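Local atomic coordinates of endoglucanase (Komagataeibacter sucrofermentans, PDB entry 6VC5), a protein that probably hydrolyses internal beta-1,4-glucosidic linkages in cellulose, lichenin and cereal beta-D-glucans. Residues A[38-42]-A[304-308]; A[227-231]-A[279-283]; A[7-11]-A[292-296]; A[11-15]-A[299-304]. All blocks are in the same frame, centred on the assembly; numbering follows the deposited sequence.

How the interactions relate
Helix 300-313, the last of the chain, takes part in interactions 1 and 4. Interaction 1 sets it beside helix 33-46 and interaction 4 beside helix 4-15; the two share A304, and both are buried and rich in aromatic rings. Interaction 3, partly buried and farther out, holds the loop leading into helix 300-313 against the same helix 4-15. It shares F11 with interaction 4 but adds a side-chain-to-backbone hydrogen bond. Interaction 2, buried but with a partly exposed side, joins helices 225-232 and 274-282 by aliphatic packing. It touches interaction 1 through L228 on L308 and V279 on L305, and lies about 20 Å from interaction 4, centre to centre.

Interaction 1 (A[38-42]-A[304-308]); sequences YGMLF and ALTML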
loop_
_atom_site.group_PDB
_atom_site.type_symbol
_atom_site.label_atom_id
_atom_site.label_comp_id
_atom_site.label_asym_id
_atom_site.label_seq_id
_atom_site.Cartn_x
_atom_site.Cartn_y
_atom_site.Cartn_z
ATOM N N TYR A 38 1.810 7.875 3.612
ATOM C CA TYR A 38 0.398 8.191 3.811
ATOM C C TYR A 38 0.206 9.667 4.133
ATOM O O TYR A 38 -0.711 10.312 3.612
ATOM C CB TYR A 38 -0.214 7.328 4.923
ATOM C CG TYR A 38 -0.396 5.869 4.577
ATOM C CD1 TYR A 38 -0.761 5.471 3.297
ATOM C CD2 TYR A 38 -0.214 4.896 5.545
ATOM C CE1 TYR A 38 -0.925 4.129 2.987
ATOM C CE2 TYR A 38 -0.378 3.561 5.250
ATOM C CZ TYR A 38 -0.724 3.180 3.972
ATOM O OH TYR A 38 -0.872 1.832 3.697
ATOM N N GLY A 39 1.038 10.211 5.025
ATOM C CA GLY A 39 0.918 11.621 5.359
ATOM C C GLY A 39 1.091 12.507 4.143
ATOM O O GLY A 39 0.330 13.457 3.936
ATOM N N MET A 40 2.079 12.180 3.304
ATOM C CA MET A 40 2.310 12.936 2.078
ATOM C C MET A 40 1.153 12.769 1.094
ATOM O O MET A 40 0.679 13.745 0.495
ATOM C CB MET A 40 3.632 12.476 1.469
ATOM C CG MET A 40 4.851 12.915 2.271
ATOM S SD MET A 40 6.368 12.098 1.660
ATOM C CE MET A 40 6.524 12.837 -0.010
ATOM N N LEU A 41 0.666 11.535 0.930
ATOM C CA LEU A 41 -0.419 11.304 -0.022
ATOM C C LEU A 41 -1.701 12.008 0.416
ATOM O O LEU A 41 -2.403 12.619 -0.404
ATOM C CB LEU A 41 -0.657 9.800 -0.178
ATOM C CG LEU A 41 -1.583 9.376 -1.326
ATOM C CD1 LEU A 41 -0.841 9.511 -2.649
ATOM C CD2 LEU A 41 -2.076 7.949 -1.125
ATOM N N PHE A 42 -2.051 11.891 1.706
ATOM C CA PHE A 42 -3.293 12.490 2.193
ATOM C C PHE A 42 -3.231 14.016 2.159
ATOM O O PHE A 42 -4.219 14.675 1.809
ATOM C CB PHE A 42 -3.604 12.022 3.618
ATOM C CG PHE A 42 -3.708 10.520 3.799
ATOM C CD1 PHE A 42 -3.889 9.663 2.730
ATOM C CD2 PHE A 42 -3.620 9.981 5.075
ATOM C CE1 PHE A 42 -3.979 8.275 2.925
ATOM C CE2 PHE A 42 -3.710 8.611 5.277
ATOM C CZ PHE A 42 -3.881 7.759 4.192
ATOM N N ALA A 304 -5.828 5.064 8.542
ATOM C CA ALA A 304 -5.107 5.181 7.282
ATOM C C ALA A 304 -5.807 4.416 6.160
ATOM O O ALA A 304 -5.908 4.918 5.033
ATOM C CB ALA A 304 -3.657 4.720 7.455
ATOM N N LEU A 305 -6.310 3.214 6.451
ATOM C CA LEU A 305 -6.998 2.443 5.417
ATOM C C LEU A 305 -8.290 3.129 4.974
ATOM O O LEU A 305 -8.616 3.149 3.778
ATOM C CB LEU A 305 -7.266 1.024 5.929
ATOM C CG LEU A 305 -7.896 0.033 4.948
ATOM C CD1 LEU A 305 -7.046 -0.169 3.696
ATOM C CD2 LEU A 305 -8.099 -1.297 5.660
ATOM N N THR A 306 -9.032 3.700 5.926
ATOM C CA THR A 306 -10.238 4.447 5.593
ATOM C C THR A 306 -9.911 5.656 4.722
ATOM O O THR A 306 -10.587 5.905 3.718
ATOM C CB THR A 306 -10.933 4.858 6.891
ATOM O OG1 THR A 306 -11.278 3.680 7.634
ATOM C CG2 THR A 306 -12.222 5.653 6.602
ATOM N N MET A 307 -8.845 6.396 5.060
ATOM C CA MET A 307 -8.439 7.520 4.222
ATOM C C MET A 307 -8.101 7.076 2.802
ATOM O O MET A 307 -8.478 7.751 1.834
ATOM C CB MET A 307 -7.236 8.243 4.825
ATOM C CG MET A 307 -7.521 9.176 5.965
ATOM S SD MET A 307 -8.394 10.726 5.563
ATOM C CE MET A 307 -8.326 10.903 3.773
ATOM N N LEU A 308 -7.384 5.956 2.657
ATOM C CA LEU A 308 -7.086 5.426 1.328
ATOM C C LEU A 308 -8.371 5.168 0.545
ATOM O O LEU A 308 -8.444 5.430 -0.665
ATOM C CB LEU A 308 -6.305 4.126 1.486
ATOM C CG LEU A 308 -4.794 4.018 1.670
ATOM C CD1 LEU A 308 -3.955 4.568 0.514
ATOM C CD2 LEU A 308 -4.367 4.628 3.016
#
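Helices 33-46 and 300-313 run in much the same direction here, their axes 11.1 Å apart and inclined at 33°, with Y38 level with A304 and F42 level with M307. The phenyl ring of F42 reaches across between them. M307 comes over one face of this ring: its CB stands 3.6 Å from the F42 centroid, a CH-pi contact, and 3.4 Å from ring atom CZ. A bend in the methionine chain (chi2 -71°) brings SD over the same face, 5.1 Å from the centroid of F42, as a distant Met-aromatic contact. The other face of F42 carries the carbonyl oxygen of Y38, one turn earlier on its own helix.

One turn back, the Y38 ring meets A304 obliquely, with CD2 3.9 Å from the methyl CB of A304. L308 crosses the Y38 side chain at about a right angle, its CD1 3.9 Å from CE1 of Y38 and 4.2 Å from CD2 of L41; the other branch, CD2, is modelled at the edge of F42, but its exact place is doubtful. The hydroxyl of Y38 is hydrogen-bonded to E34 of the same helix, and F11 of helix 4-15 meets F42 edge-to-face.

Parallel neighbours like these are consistent with the inner ring of the (alpha/alpha)6 barrel of family 8. The side chains that meet are joined by apolar contacts, resting on close packing and dispersion, with M307 over the F42 face giving some direction.

Interaction 2 (A[227-231]-A[279-283]); sequences PLYLS and VASCT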
loop_
_atom_site.group_PDB
_atom_site.type_symbol
_atom_site.label_atom_id
_atom_site.label_comp_id
_atom_site.label_asym_id
_atom_site.label_seq_id
_atom_site.Cartn_x
_atom_site.Cartn_y
_atom_site.Cartn_z
ATOM N N PRO A 227 -7.805 -5.737 -3.130
ATOM C CA PRO A 227 -9.026 -5.339 -3.846
ATOM C C PRO A 227 -9.172 -3.826 -3.960
ATOM O O PRO A 227 -9.666 -3.338 -4.983
ATOM C CB PRO A 227 -10.152 -5.992 -3.022
ATOM C CG PRO A 227 -9.533 -6.256 -1.663
ATOM C CD PRO A 227 -8.105 -6.590 -1.964
ATOM N N LEU A 228 -8.699 -3.068 -2.967
ATOM C CA LEU A 228 -8.778 -1.611 -3.054
ATOM C C LEU A 228 -7.914 -1.059 -4.186
ATOM O O LEU A 228 -8.383 -0.253 -4.997
ATOM C CB LEU A 228 -8.395 -0.975 -1.723
ATOM C CG LEU A 228 -8.613 0.541 -1.744
ATOM C CD1 LEU A 228 -10.097 0.868 -1.872
ATOM C CD2 LEU A 228 -8.024 1.169 -0.506
ATOM N N TYR A 229 -6.644 -1.479 -4.262
ATOM C CA TYR A 229 -5.766 -0.950 -5.307
ATOM C C TYR A 229 -6.234 -1.366 -6.696
ATOM O O TYR A 229 -6.146 -0.571 -7.643
ATOM C CB TYR A 229 -4.308 -1.365 -5.071
ATOM C CG TYR A 229 -3.616 -0.632 -3.935
ATOM C CD1 TYR A 229 -3.724 0.752 -3.808
ATOM C CD2 TYR A 229 -2.825 -1.320 -3.011
ATOM C CE1 TYR A 229 -3.091 1.426 -2.784
ATOM C CE2 TYR A 229 -2.186 -0.643 -1.983
ATOM C CZ TYR A 229 -2.331 0.724 -1.879
ATOM O OH TYR A 229 -1.699 1.409 -0.863
ATOM N N LEU A 230 -6.727 -2.605 -6.843
ATOM C CA LEU A 230 -7.231 -3.063 -8.138
ATOM C C LEU A 230 -8.459 -2.269 -8.557
ATOM O O LEU A 230 -8.578 -1.866 -9.722
ATOM C CB LEU A 230 -7.572 -4.549 -8.076
ATOM C CG LEU A 230 -6.391 -5.508 -7.953
ATOM C CD1 LEU A 230 -6.909 -6.945 -7.835
ATOM C CD2 LEU A 230 -5.452 -5.357 -9.134
ATOM N N SER A 231 -9.381 -2.029 -7.624
ATOM C CA SER A 231 -10.560 -1.225 -7.947
ATOM C C SER A 231 -10.162 0.201 -8.315
ATOM O O SER A 231 -10.621 0.749 -9.327
ATOM C CB SER A 231 -11.526 -1.222 -6.765
ATOM O OG SER A 231 -12.704 -0.514 -7.107
ATOM N N VAL A 279 -13.016 -0.694 2.527
ATOM C CA VAL A 279 -12.588 -1.445 1.344
ATOM C C VAL A 279 -13.737 -2.266 0.760
ATOM O O VAL A 279 -13.957 -2.271 -0.458
ATOM C CB VAL A 279 -11.382 -2.333 1.700
ATOM C CG1 VAL A 279 -11.021 -3.206 0.504
ATOM C CG2 VAL A 279 -10.179 -1.467 2.101
ATOM N N ALA A 280 -14.466 -2.996 1.608
ATOM C CA ALA A 280 -15.561 -3.842 1.133
ATOM C C ALA A 280 -16.643 -3.031 0.444
ATOM O O ALA A 280 -17.196 -3.461 -0.567
ATOM C CB ALA A 280 -16.172 -4.612 2.303
ATOM N N SER A 281 -16.922 -1.832 0.952
ATOM C CA SER A 281 -17.931 -0.981 0.348
ATOM C C SER A 281 -17.524 -0.545 -1.060
ATOM O O SER A 281 -18.392 -0.229 -1.878
ATOM C CB SER A 281 -18.167 0.231 1.265
ATOM O OG SER A 281 -18.617 -0.189 2.554
ATOM N N CYS A 282 -16.220 -0.529 -1.365
ATOM C CA CYS A 282 -15.771 -0.131 -2.689
ATOM C C CYS A 282 -15.703 -1.325 -3.643
ATOM O O CYS A 282 -15.489 -1.142 -4.852
ATOM C CB CYS A 282 -14.392 0.497 -2.566
ATOM S SG CYS A 282 -14.332 2.095 -1.679
ATOM N N THR A 283 -15.851 -2.556 -3.132
ATOM C CA THR A 283 -15.576 -3.770 -3.899
ATOM C C THR A 283 -16.652 -4.835 -3.691
ATOM O O THR A 283 -16.356 -6.027 -3.567
ATOM C CB THR A 283 -14.188 -4.328 -3.580
ATOM O OG1 THR A 283 -14.078 -4.576 -2.176
ATOM C CG2 THR A 283 -13.086 -3.355 -4.008
#
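P227 and V279 lie at the close-packed end of this contact between helices 225-232 and 274-282. CG of the proline ring sits 4.0 Å from CG1 of V279, the two side chains crossing at about a right angle, and the same methyl lies 4.1 Å from CB of L228. V279 carries CG1 anti to its backbone N (chi1 175°), which points that branch at P227 CG and L228 CB.

T283, following C282, fills the next place. Its methyl CG2 reaches 3.6 Å from the backbone oxygen of P227 and 3.8 Å from CB of S231. The hydroxyl turns back instead: OG1 donates to V279 O over 2.9 Å, arriving from above the carbonyl plane, while the backbone N of C282 reaches that oxygen from the opposite face. This grip fixes the rotation of T283 and keeps its methyl turned toward P227 and S231. A glycine in place of T283 would probably cost V279 O its side-chain donor and open a gap beside P227 and S231.

The other side is looser. S231 and C282 are partly exposed, and S231 OG stays 3.6 Å from C282 O without bonding to it; L228 CD1 only brushes CB of C282, at 4.4 Å. Around the packed part, L308 of helix 300-313 touches L228 and L305 touches V279, while F244 of helix 238-251 touches P227. Aliphatic packing thus joins the two helices, and the hydrogen bonds to V279 O stay within the 279-283 segment rather than crossing the interface.

Interaction 3 (A[7-11]-A[292-296]); sequences QWAIF and PTLDH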
loop_
_atom_site.group_PDB
_atom_site.type_symbol
_atom_site.label_atom_id
_atom_site.label_comp_id
_atom_site.label_asym_id
_atom_site.label_seq_id
_atom_site.Cartn_x
_atom_site.Cartn_y
_atom_site.Cartn_z
ATOM N N GLN A 7 -11.582 14.923 6.483
ATOM C CA GLN A 7 -11.030 13.689 7.038
ATOM C C GLN A 7 -9.529 13.816 7.293
ATOM O O GLN A 7 -9.023 13.318 8.309
ATOM C CB GLN A 7 -11.356 12.502 6.129
ATOM C CG GLN A 7 -12.855 12.217 6.023
ATOM C CD GLN A 7 -13.506 12.003 7.380
ATOM O OE1 GLN A 7 -13.123 11.107 8.125
ATOM N NE2 GLN A 7 -14.488 12.841 7.709
ATOM N N TRP A 8 -8.800 14.481 6.388
ATOM C CA TRP A 8 -7.379 14.724 6.627
ATOM C C TRP A 8 -7.156 15.537 7.899
ATOM O O TRP A 8 -6.237 15.248 8.672
ATOM C CB TRP A 8 -6.717 15.402 5.425
ATOM C CG TRP A 8 -5.376 16.052 5.761
ATOM C CD1 TRP A 8 -5.091 17.388 5.726
ATOM C CD2 TRP A 8 -4.167 15.397 6.191
ATOM N NE1 TRP A 8 -3.782 17.603 6.097
ATOM C CE2 TRP A 8 -3.193 16.401 6.384
ATOM C CE3 TRP A 8 -3.810 14.061 6.416
ATOM C CZ2 TRP A 8 -1.886 16.112 6.795
ATOM C CZ3 TRP A 8 -2.510 13.777 6.832
ATOM C CH2 TRP A 8 -1.563 14.804 7.014
ATOM N N ALA A 9 -8.001 16.542 8.148
ATOM C CA ALA A 9 -7.844 17.351 9.355
ATOM C C ALA A 9 -7.915 16.498 10.620
ATOM O O ALA A 9 -7.180 16.741 11.585
ATOM C CB ALA A 9 -8.896 18.454 9.389
ATOM N N ILE A 10 -8.798 15.497 10.639
ATOM C CA ILE A 10 -8.865 14.574 11.770
ATOM C C ILE A 10 -7.600 13.725 11.858
ATOM O O ILE A 10 -7.006 13.579 12.936
ATOM C CB ILE A 10 -10.124 13.695 11.673
ATOM C CG1 ILE A 10 -11.392 14.548 11.735
ATOM C CG2 ILE A 10 -10.137 12.673 12.782
ATOM C CD1 ILE A 10 -12.623 13.810 11.201
ATOM N N PHE A 11 -7.192 13.116 10.733
ATOM C CA PHE A 11 -5.966 12.322 10.712
ATOM C C PHE A 11 -4.783 13.151 11.186
ATOM O O PHE A 11 -3.997 12.708 12.033
ATOM C CB PHE A 11 -5.711 11.793 9.296
ATOM C CG PHE A 11 -4.611 10.764 9.214
ATOM C CD1 PHE A 11 -4.903 9.409 9.281
ATOM C CD2 PHE A 11 -3.289 11.151 9.061
ATOM C CE1 PHE A 11 -3.888 8.448 9.197
ATOM C CE2 PHE A 11 -2.270 10.201 8.976
ATOM C CZ PHE A 11 -2.570 8.854 9.047
ATOM N N PRO A 292 -17.016 5.031 6.432
ATOM C CA PRO A 292 -16.815 5.326 7.847
ATOM C C PRO A 292 -16.051 6.635 7.958
ATOM O O PRO A 292 -15.430 7.037 7.002
ATOM C CB PRO A 292 -15.911 4.180 8.335
ATOM C CG PRO A 292 -16.025 3.103 7.331
ATOM C CD PRO A 292 -16.532 3.690 6.052
ATOM N N THR A 293 -16.179 7.322 9.081
ATOM C CA THR A 293 -15.464 8.558 9.291
ATOM C C THR A 293 -14.364 8.425 10.344
ATOM O O THR A 293 -14.438 7.632 11.224
ATOM C CB THR A 293 -16.389 9.703 9.673
ATOM O OG1 THR A 293 -17.226 9.279 10.739
ATOM C CG2 THR A 293 -17.247 10.101 8.473
ATOM N N LEU A 294 -13.334 9.236 10.206
ATOM C CA LEU A 294 -12.140 9.040 11.019
ATOM C C LEU A 294 -12.327 9.409 12.482
ATOM O O LEU A 294 -11.520 8.977 13.317
ATOM C CB LEU A 294 -10.963 9.816 10.441
ATOM C CG LEU A 294 -10.040 8.953 9.588
ATOM C CD1 LEU A 294 -10.753 8.470 8.331
ATOM C CD2 LEU A 294 -8.796 9.744 9.244
ATOM N N ASP A 295 -13.353 10.192 12.817
ATOM C CA ASP A 295 -13.606 10.457 14.228
ATOM C C ASP A 295 -14.025 9.207 14.995
ATOM O O ASP A 295 -14.024 9.233 16.228
ATOM C CB ASP A 295 -14.642 11.571 14.401
ATOM C CG ASP A 295 -15.959 11.247 13.733
ATOM O OD1 ASP A 295 -15.946 10.925 12.528
ATOM O OD2 ASP A 295 -17.009 11.316 14.410
ATOM N N HIS A 296 -14.379 8.120 14.302
ATOM C CA HIS A 296 -14.718 6.851 14.940
ATOM C C HIS A 296 -13.631 5.793 14.779
ATOM O O HIS A 296 -13.836 4.643 15.194
ATOM C CB HIS A 296 -16.036 6.300 14.388
ATOM C CG HIS A 296 -17.200 7.227 14.548
ATOM N ND1 HIS A 296 -18.160 7.392 13.575
ATOM C CD2 HIS A 296 -17.544 8.057 15.563
ATOM C CE1 HIS A 296 -19.055 8.273 13.988
ATOM N NE2 HIS A 296 -18.703 8.693 15.189
#
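A 3-10 turn, residues 294-296 of the loop leading into helix 300-313, is pinned to helix 4-15 by Q7. The amide oxygen OE1 of Q7 accepts from the backbone N of L294 at 2.8 Å; the bond is nearly straight (166° at the hydrogen), and the donor lies in the carbonyl plane. A bend at chi2 (-55°) turns the Q7 amide out to the loop.

L294 carries most of the apolar contact. Its CB lies 3.8 Å from CG2 of I10, and CD2 reaches 3.7 Å from CB of F11, at the edge of that ring. Farther out, CD1 of I10 rests 4.0 Å from the backbone N of D295. The turn is braced within itself, T293 OG1 donating to OD1 of D295 at 2.7 Å. A leucine in place of Q7 would probably leave the N-H of L294 without its acceptor and the start of the turn less firmly held.

L294 also packs on T306 and M307, so it is wedged between helices 4-15 and 300-313. P292, whose backbone oxygen bonds to the hydroxyl of Y310, leans on P274 and A278 of helix 274-282, while W8 faces helix 33-46.

Interaction 4 (A[11-15]-A[299-304]); sequences FRDKY and DYYSAA
This is an aromatic cluster between two nearly antiparallel helices: the end of helix 4-15 against the start of helix 300-313, the first and last helices of the chain. Their axes pass 11.6 Å apart at 156°. F11, Y15 and Y300 make the cluster.

Y300 drives its ring edge into the face of Y15, a T-shaped pair with centroids 5.1 Å apart and planes perpendicular. CD1 of Y300 stands over the centre of that face, 3.8 Å from CG of Y15. What aims the ring is the first torsion of Y300, which sets CG anti to the backbone N (chi1 168°). The opposite face of Y15 is covered by CB of K14, so the ring is held from both sides. F11 joins on the flank: its CZ is 3.7 Å from CE1 of Y300, the rings oblique, while CD2 of Y15 lies over the centre of the F11 ring.

The methyl of A303 lies oblique to the rings of both Y15 and F11, CB 4.0 Å from CE2 of Y15 and next to CD1 of F11. A304 puts its own CB 4.1 Å from CE1 of F11. Y15 OH comes within 3.3 Å of the backbone N of Y300, but the angle is too poor for a bond. At the more exposed end, D299 N-caps the helix, its OD1 accepting from the backbone N of S302 at 2.9 Å (162°).

Y38 of helix 33-46 also touches Y300. Antiparallel packing of a first helix on a last one is consistent with the closure of the (alpha/alpha)6 barrel of glycoside hydrolase family 8.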
loop_
_atom_site.group_PDB
_atom_site.type_symbol
_atom_site.label_atom_id
_atom_site.label_comp_id
_atom_site.label_asym_id
_atom_site.label_seq_id
_atom_site.Cartn_x
_atom_site.Cartn_y
_atom_site.Cartn_z
ATOM N N PHE A 11 -7.192 13.116 10.733
ATOM C CA PHE A 11 -5.966 12.322 10.712
ATOM C C PHE A 11 -4.783 13.151 11.186
ATOM O O PHE A 11 -3.997 12.708 12.033
ATOM C CB PHE A 11 -5.711 11.793 9.296
ATOM C CG PHE A 11 -4.611 10.764 9.214
ATOM C CD1 PHE A 11 -4.903 9.409 9.281
ATOM C CD2 PHE A 11 -3.289 11.151 9.061
ATOM C CE1 PHE A 11 -3.888 8.448 9.197
ATOM C CE2 PHE A 11 -2.270 10.201 8.976
ATOM C CZ PHE A 11 -2.570 8.854 9.047
ATOM N N ARG A 12 -4.671 14.372 10.664
ATOM C CA ARG A 12 -3.550 15.243 11.001
ATOM C C ARG A 12 -3.543 15.584 12.486
ATOM O O ARG A 12 -2.485 15.576 13.131
ATOM C CB ARG A 12 -3.618 16.517 10.154
ATOM C CG ARG A 12 -2.453 17.472 10.376
ATOM C CD ARG A 12 -2.725 18.810 9.705
ATOM N NE ARG A 12 -3.889 19.478 10.273
ATOM C CZ ARG A 12 -4.701 20.284 9.591
ATOM N NH1 ARG A 12 -4.477 20.525 8.306
ATOM N NH2 ARG A 12 -5.743 20.847 10.193
ATOM N N ASP A 13 -4.714 15.879 13.050
ATOM C CA ASP A 13 -4.776 16.209 14.472
ATOM C C ASP A 13 -4.278 15.050 15.331
ATOM O O ASP A 13 -3.641 15.267 16.370
ATOM C CB ASP A 13 -6.211 16.583 14.844
ATOM C CG ASP A 13 -6.394 16.790 16.336
ATOM O OD1 ASP A 13 -7.356 16.224 16.902
ATOM O OD2 ASP A 13 -5.584 17.527 16.942
ATOM N N LYS A 14 -4.544 13.810 14.907
ATOM C CA LYS A 14 -4.223 12.649 15.730
ATOM C C LYS A 14 -2.770 12.203 15.571
ATOM O O LYS A 14 -2.131 11.817 16.559
ATOM C CB LYS A 14 -5.161 11.490 15.382
ATOM C CG LYS A 14 -6.608 11.745 15.783
ATOM C CD LYS A 14 -7.517 10.608 15.354
ATOM C CE LYS A 14 -8.629 10.390 16.369
ATOM N NZ LYS A 14 -8.286 9.312 17.338
ATOM N N TYR A 15 -2.224 12.252 14.349
ATOM C CA TYR A 15 -0.985 11.550 14.051
ATOM C C TYR A 15 0.135 12.409 13.492
ATOM O O TYR A 15 1.266 11.914 13.407
ATOM C CB TYR A 15 -1.241 10.375 13.092
ATOM C CG TYR A 15 -2.367 9.473 13.545
ATOM C CD1 TYR A 15 -2.299 8.796 14.763
ATOM C CD2 TYR A 15 -3.500 9.308 12.766
ATOM C CE1 TYR A 15 -3.332 7.978 15.190
ATOM C CE2 TYR A 15 -4.544 8.490 13.186
ATOM C CZ TYR A 15 -4.450 7.834 14.392
ATOM O OH TYR A 15 -5.470 7.019 14.816
ATOM N N ASP A 299 -8.121 2.924 15.684
ATOM C CA ASP A 299 -6.668 2.961 15.741
ATOM C C ASP A 299 -6.111 3.553 14.454
ATOM O O ASP A 299 -6.834 3.799 13.484
ATOM C CB ASP A 299 -6.057 1.578 16.046
ATOM C CG ASP A 299 -6.393 0.512 14.991
ATOM O OD1 ASP A 299 -6.823 0.844 13.870
ATOM O OD2 ASP A 299 -6.205 -0.691 15.292
ATOM N N TYR A 300 -4.796 3.758 14.467
ATOM C CA TYR A 300 -4.099 4.331 13.322
ATOM C C TYR A 300 -4.257 3.471 12.067
ATOM O O TYR A 300 -4.474 4.001 10.971
ATOM C CB TYR A 300 -2.624 4.479 13.683
ATOM C CG TYR A 300 -1.736 4.776 12.520
ATOM C CD1 TYR A 300 -1.537 6.082 12.105
ATOM C CD2 TYR A 300 -1.104 3.756 11.825
ATOM C CE1 TYR A 300 -0.728 6.364 11.028
ATOM C CE2 TYR A 300 -0.291 4.032 10.743
ATOM C CZ TYR A 300 -0.106 5.344 10.354
ATOM O OH TYR A 300 0.704 5.633 9.278
ATOM N N TYR A 301 -4.109 2.152 12.195
ATOM C CA TYR A 301 -4.212 1.296 11.016
ATOM C C TYR A 301 -5.539 1.520 10.303
ATOM O O TYR A 301 -5.589 1.682 9.076
ATOM C CB TYR A 301 -4.091 -0.177 11.430
ATOM C CG TYR A 301 -4.374 -1.098 10.273
ATOM C CD1 TYR A 301 -3.365 -1.470 9.397
ATOM C CD2 TYR A 301 -5.661 -1.559 10.030
ATOM C CE1 TYR A 301 -3.627 -2.291 8.310
ATOM C CE2 TYR A 301 -5.933 -2.368 8.959
ATOM C CZ TYR A 301 -4.909 -2.734 8.106
ATOM O OH TYR A 301 -5.195 -3.538 7.041
ATOM N N SER A 302 -6.628 1.508 11.063
ATOM C CA SER A 302 -7.950 1.646 10.466
ATOM C C SER A 302 -8.127 3.031 9.853
ATOM O O SER A 302 -8.717 3.172 8.770
ATOM C CB SER A 302 -9.011 1.404 11.541
ATOM O OG SER A 302 -10.302 1.363 10.969
ATOM N N ALA A 303 -7.620 4.066 10.526
ATOM C CA ALA A 303 -7.752 5.426 10.015
ATOM C C ALA A 303 -7.048 5.591 8.666
ATOM O O ALA A 303 -7.598 6.187 7.735
ATOM C CB ALA A 303 -7.200 6.424 11.035
ATOM N N ALA A 304 -5.828 5.064 8.542
ATOM C CA ALA A 304 -5.107 5.181 7.282
ATOM C C ALA A 304 -5.807 4.416 6.160
ATOM O O ALA A 304 -5.908 4.918 5.033
ATOM C CB ALA A 304 -3.657 4.720 7.455
#